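Local coordinates for protein putative peptidyl-prolyl cis-trans isomerase Cbf2 (Campylobacter jejuni, PDB 3RFW) that probably catalyses the cis-trans isomerisation of peptidyl-prolyl bonds and belongs to the SurA-like chaperones, at residues Lys84-Ile89 / Gly226-Glu231; Ile118-Ala121 / Glu125-Asp128. All coordinates share one frame; numbering follows the deposited sequence.

How the contacts relate
Both contacts are partly buried, each with an exposed border, but they lie in different parts of an elongated chain, on opposite sides of its centre, with their centres 60 Å apart and nearest atoms about 44 Å apart. Contact 1 is long-range in sequence, bringing the exit of helix 63-86 against helix 216-246; the whole parvulin-type isomerase region, including contact 2, falls between its two segments. Contact 2 is local and stays within that region, where a short connection leads from strand 108-120 to helix 123-133. No secondary-structure element is shared. Apolar and aliphatic packing carries contact 1, whereas contact 2 joins a valine-alanine pair to a water bridge at its exposed border.

Contact 1. Residues Lys84-Ile89 / Gly226-Glu231; sequences KILNTI and GLKFEE
The peptide carbonyl of I89 is met by the aliphatic end of K228: CE stands 3.8 Å from I89 O, beyond the oxygen and off to one side of the carbonyl plane. E231, which bears the other flat group here, touches I89 through CB and CG, while its carboxylate does not. CG of E231 comes to 3.4 Å from I89 CG2, a tight approach between methylene and methyl, while CB of E231 lies 3.8 Å from the same methyl. The two side chains are oblique to one another, and a bend at chi2 (64°) turns the carboxylate of E231 away from I89. K228 keeps an extended chain beyond CG, so one lysine runs alongside I89 from CG, 4.0 Å from I89 CG2, to the carbonyl oxygen; the same CE is also 4.5 Å from L86 CD1, at the edge of the contact.

I89 is presented by the exit from helix 63-86, a type I beta turn from L86 to I89. T88 steadies this exit, its OG1 donating in the carbonyl plane to a lone pair of I85 O (2.9 Å), an oxygen that also accepts from T88 N. The contact thus joins the end of the long N-terminal-side helix to helix 216-246, consistent with a SurA-like chaperone region built from both ends of the chain around the inserted isomerase domain. In I89 the chi1 of -40° for CG1 leaves CG2 opposite the backbone N, facing K228 and E231. The same helix is met again by I89 and I85 on V235 and by L86 on F232, and I91 touches K228 and E231. K84 forms a salt bridge with D62 of the second subunit.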
loop_
_atom_site.group_PDB
_atom_site.type_symbol
_atom_site.label_atom_id
_atom_site.label_comp_id
_atom_site.label_asym_id
_atom_site.label_seq_id
_atom_site.Cartn_x
_atom_site.Cartn_y
_atom_site.Cartn_z
ATOM N N LYS A 84 12.463 -23.379 17.752
ATOM C CA LYS A 84 12.223 -24.642 18.448
ATOM C C LYS A 84 10.950 -24.572 19.329
ATOM O O LYS A 84 10.159 -25.505 19.359
ATOM C CB LYS A 84 13.419 -25.078 19.294
ATOM C CG LYS A 84 14.755 -25.112 18.556
ATOM C CD LYS A 84 14.771 -26.215 17.533
ATOM C CE LYS A 84 16.206 -26.557 17.180
ATOM N NZ LYS A 84 16.257 -27.738 16.285
ATOM N N ILE A 85 10.730 -23.443 19.996
ATOM C CA ILE A 85 9.490 -23.257 20.755
ATOM C C ILE A 85 8.257 -23.252 19.853
ATOM O O ILE A 85 7.324 -23.999 20.083
ATOM C CB ILE A 85 9.558 -22.012 21.620
ATOM C CG1 ILE A 85 10.646 -22.202 22.675
ATOM C CG2 ILE A 85 8.200 -21.730 22.272
ATOM C CD1 ILE A 85 10.956 -20.954 23.470
ATOM N N LEU A 86 8.293 -22.485 18.771
ATOM C CA LEU A 86 7.189 -22.502 17.804
ATOM C C LEU A 86 6.841 -23.919 17.324
ATOM O O LEU A 86 5.669 -24.250 17.139
ATOM C CB LEU A 86 7.457 -21.578 16.615
ATOM C CG LEU A 86 6.303 -21.418 15.620
ATOM C CD1 LEU A 86 5.033 -20.820 16.300
ATOM C CD2 LEU A 86 6.750 -20.576 14.426
ATOM N N ASN A 87 7.842 -24.781 17.207
ATOM C CA ASN A 87 7.599 -26.140 16.714
ATOM C C ASN A 87 6.908 -27.064 17.724
ATOM O O ASN A 87 6.487 -28.166 17.365
ATOM C CB ASN A 87 8.894 -26.802 16.231
ATOM C CG ASN A 87 9.396 -26.226 14.920
ATOM O OD1 ASN A 87 10.604 -26.249 14.642
ATOM N ND2 ASN A 87 8.487 -25.667 14.129
ATOM N N THR A 88 6.836 -26.657 18.990
ATOM C CA THR A 88 6.090 -27.452 19.971
ATOM C C THR A 88 4.606 -27.056 20.081
ATOM O O THR A 88 3.924 -27.507 20.996
ATOM C CB THR A 88 6.694 -27.344 21.379
ATOM O OG1 THR A 88 6.413 -26.047 21.912
ATOM C CG2 THR A 88 8.211 -27.612 21.371
ATOM N N ILE A 89 4.152 -26.105 19.261
ATOM C CA ILE A 89 2.794 -25.574 19.405
ATOM C C ILE A 89 1.830 -26.288 18.469
ATOM O O ILE A 89 2.042 -26.329 17.263
ATOM C CB ILE A 89 2.715 -24.053 19.186
ATOM C CG1 ILE A 89 3.918 -23.340 19.822
ATOM C CG2 ILE A 89 1.407 -23.505 19.749
ATOM C CD1 ILE A 89 3.750 -22.973 21.314
ATOM N N GLY A 226 -4.918 -18.040 14.536
ATOM C CA GLY A 226 -5.033 -17.097 15.648
ATOM C C GLY A 226 -4.862 -17.750 17.014
ATOM O O GLY A 226 -4.258 -17.162 17.911
ATOM N N LEU A 227 -5.412 -18.951 17.199
ATOM C CA LEU A 227 -5.139 -19.688 18.435
ATOM C C LEU A 227 -3.666 -20.123 18.553
ATOM O O LEU A 227 -3.132 -20.153 19.647
ATOM C CB LEU A 227 -6.053 -20.909 18.588
ATOM C CG LEU A 227 -7.563 -20.673 18.727
ATOM C CD1 LEU A 227 -8.291 -22.021 18.660
ATOM C CD2 LEU A 227 -7.886 -19.928 20.012
ATOM N N LYS A 228 -3.039 -20.531 17.448
ATOM C CA LYS A 228 -1.622 -20.946 17.492
ATOM C C LYS A 228 -0.728 -19.790 17.897
ATOM O O LYS A 228 0.243 -19.964 18.624
ATOM C CB LYS A 228 -1.167 -21.443 16.129
ATOM C CG LYS A 228 0.156 -22.180 16.148
ATOM C CD LYS A 228 0.468 -22.791 14.774
ATOM C CE LYS A 228 1.825 -23.498 14.763
ATOM N NZ LYS A 228 2.287 -23.861 13.378
ATOM N N PHE A 229 -1.075 -18.605 17.416
ATOM C CA PHE A 229 -0.262 -17.444 17.620
ATOM C C PHE A 229 -0.386 -17.016 19.062
ATOM O O PHE A 229 0.617 -16.752 19.706
ATOM C CB PHE A 229 -0.672 -16.309 16.670
ATOM C CG PHE A 229 -0.047 -14.972 17.007
ATOM C CD1 PHE A 229 -0.815 -13.937 17.517
ATOM C CD2 PHE A 229 1.315 -14.758 16.825
ATOM C CE1 PHE A 229 -0.242 -12.700 17.832
ATOM C CE2 PHE A 229 1.897 -13.528 17.133
ATOM C CZ PHE A 229 1.114 -12.499 17.632
ATOM N N GLU A 230 -1.615 -17.003 19.587
ATOM C CA GLU A 230 -1.832 -16.664 20.994
ATOM C C GLU A 230 -1.105 -17.648 21.913
ATOM O O GLU A 230 -0.580 -17.268 22.958
ATOM C CB GLU A 230 -3.325 -16.675 21.328
ATOM C CG GLU A 230 -4.143 -15.633 20.580
ATOM C CD GLU A 230 -3.904 -14.227 21.122
ATOM O OE1 GLU A 230 -3.862 -14.079 22.371
ATOM O OE2 GLU A 230 -3.702 -13.293 20.302
ATOM N N GLU A 231 -1.200 -18.926 21.579
ATOM C CA GLU A 231 -0.534 -19.964 22.339
ATOM C C GLU A 231 0.986 -19.771 22.268
ATOM O O GLU A 231 1.657 -19.803 23.286
ATOM C CB GLU A 231 -0.947 -21.353 21.829
ATOM C CG GLU A 231 -0.253 -22.565 22.519
ATOM C CD GLU A 231 -0.572 -22.705 24.021
ATOM O OE1 GLU A 231 -1.461 -21.972 24.523
ATOM O OE2 GLU A 231 0.129 -23.499 24.715
#

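Contact 2. Residues Ile118-Ala121 / Glu125-Asp128; sequences ILVA and EAKD
Apolar contact between V120 and the first turn of the helix forms the buried side. CG2 of V120 does most of the touching: it lies 3.8 Å from A126 CB, 3.6 Å from A126 N and 3.8 Å from E125 CB, so the methyl presses on the helix backbone as well as on two beta carbons. With CG1 of V120 at chi1 -67°, CG2 falls between the backbone N and the carbonyl carbon, which directs this branch at the helix. The side chains of V120 and E125 run antiparallel alongside one another, their CB atoms 3.9 Å apart.

These residues join strand 108-120 to helix 123-133 through a tight connection, the opening beta-alpha unit of the parvulin-type isomerase fold, whose four-stranded antiparallel sheet has strand order 2-1-4-3. V120 is held in the sheet by backbone bonding to Y200 and also touches I129, one turn further along the helix, while A126 meets P193 of strand 188-196.

Polar contact lies at the exposed border. The extended chain of E125 carries its carboxylate back to the strand end, where a water donates to OE1 (2.6 Å) and accepts from A121 N (3.3 Å). OE2 of the same carboxylate stands 3.5 Å from A121 N. The negative charge of E125 in the first turn of the helix probably interacts favourably with the helix dipole.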
loop_
_atom_site.group_PDB
_atom_site.type_symbol
_atom_site.label_atom_id
_atom_site.label_comp_id
_atom_site.label_asym_id
_atom_site.label_seq_id
_atom_site.Cartn_x
_atom_site.Cartn_y
_atom_site.Cartn_z
ATOM N N ILE A 118 -35.108 10.542 -1.107
ATOM C CA ILE A 118 -35.320 11.950 -1.464
ATOM C C ILE A 118 -35.415 12.760 -0.179
ATOM O O ILE A 118 -36.153 12.398 0.715
ATOM C CB ILE A 118 -36.645 12.125 -2.246
ATOM C CG1 ILE A 118 -36.543 11.469 -3.621
ATOM C CG2 ILE A 118 -37.021 13.592 -2.357
ATOM C CD1 ILE A 118 -37.847 11.421 -4.369
ATOM N N LEU A 119 -34.658 13.845 -0.073
ATOM C CA LEU A 119 -34.682 14.647 1.146
ATOM C C LEU A 119 -35.283 16.017 0.864
ATOM O O LEU A 119 -35.014 16.625 -0.171
ATOM C CB LEU A 119 -33.275 14.766 1.764
ATOM C CG LEU A 119 -33.040 15.748 2.930
ATOM C CD1 LEU A 119 -33.907 15.387 4.131
ATOM C CD2 LEU A 119 -31.567 15.759 3.349
ATOM N N VAL A 120 -36.143 16.473 1.764
ATOM C CA VAL A 120 -36.778 17.764 1.641
ATOM C C VAL A 120 -36.958 18.307 3.048
ATOM O O VAL A 120 -36.772 17.577 4.026
ATOM C CB VAL A 120 -38.166 17.650 0.974
ATOM C CG1 VAL A 120 -38.031 17.225 -0.496
ATOM C CG2 VAL A 120 -39.064 16.682 1.760
ATOM N N ALA A 121 -37.337 19.575 3.153
ATOM C CA ALA A 121 -37.099 20.318 4.384
ATOM C C ALA A 121 -38.349 20.290 5.244
ATOM O O ALA A 121 -38.309 20.604 6.435
ATOM C CB ALA A 121 -36.684 21.777 4.061
ATOM N N GLU A 125 -43.836 18.694 1.896
ATOM C CA GLU A 125 -43.119 18.385 0.653
ATOM C C GLU A 125 -42.920 16.866 0.507
ATOM O O GLU A 125 -43.116 16.309 -0.574
ATOM C CB GLU A 125 -41.755 19.088 0.613
ATOM C CG GLU A 125 -41.810 20.595 0.395
ATOM C CD GLU A 125 -40.504 21.274 0.778
ATOM O OE1 GLU A 125 -39.782 21.736 -0.127
ATOM O OE2 GLU A 125 -40.159 21.271 1.978
ATOM N N ALA A 126 -42.587 16.209 1.616
ATOM C CA ALA A 126 -42.402 14.756 1.635
ATOM C C ALA A 126 -43.689 13.981 1.344
ATOM O O ALA A 126 -43.656 12.993 0.610
ATOM C CB ALA A 126 -41.769 14.298 2.948
ATOM N N LYS A 127 -44.826 14.474 1.846
ATOM C CA LYS A 127 -46.117 13.854 1.538
ATOM C C LYS A 127 -46.494 13.995 0.067
ATOM O O LYS A 127 -47.069 13.075 -0.528
ATOM C CB LYS A 127 -47.233 14.426 2.419
ATOM C CG LYS A 127 -47.129 14.039 3.893
ATOM C CD LYS A 127 -48.477 14.202 4.597
ATOM C CE LYS A 127 -48.317 14.180 6.103
ATOM N NZ LYS A 127 -49.021 15.316 6.760
ATOM N N ASP A 128 -46.141 15.132 -0.523
ATOM C CA ASP A 128 -46.460 15.408 -1.926
ATOM C C ASP A 128 -45.646 14.547 -2.876
ATOM O O ASP A 128 -46.142 14.131 -3.921
ATOM C CB ASP A 128 -46.230 16.889 -2.274
ATOM C CG ASP A 128 -47.338 17.802 -1.753
ATOM O OD1 ASP A 128 -48.047 17.413 -0.796
ATOM O OD2 ASP A 128 -47.480 18.928 -2.286
HETATM O O HOH W 1 -37.318 21.043 0.205
#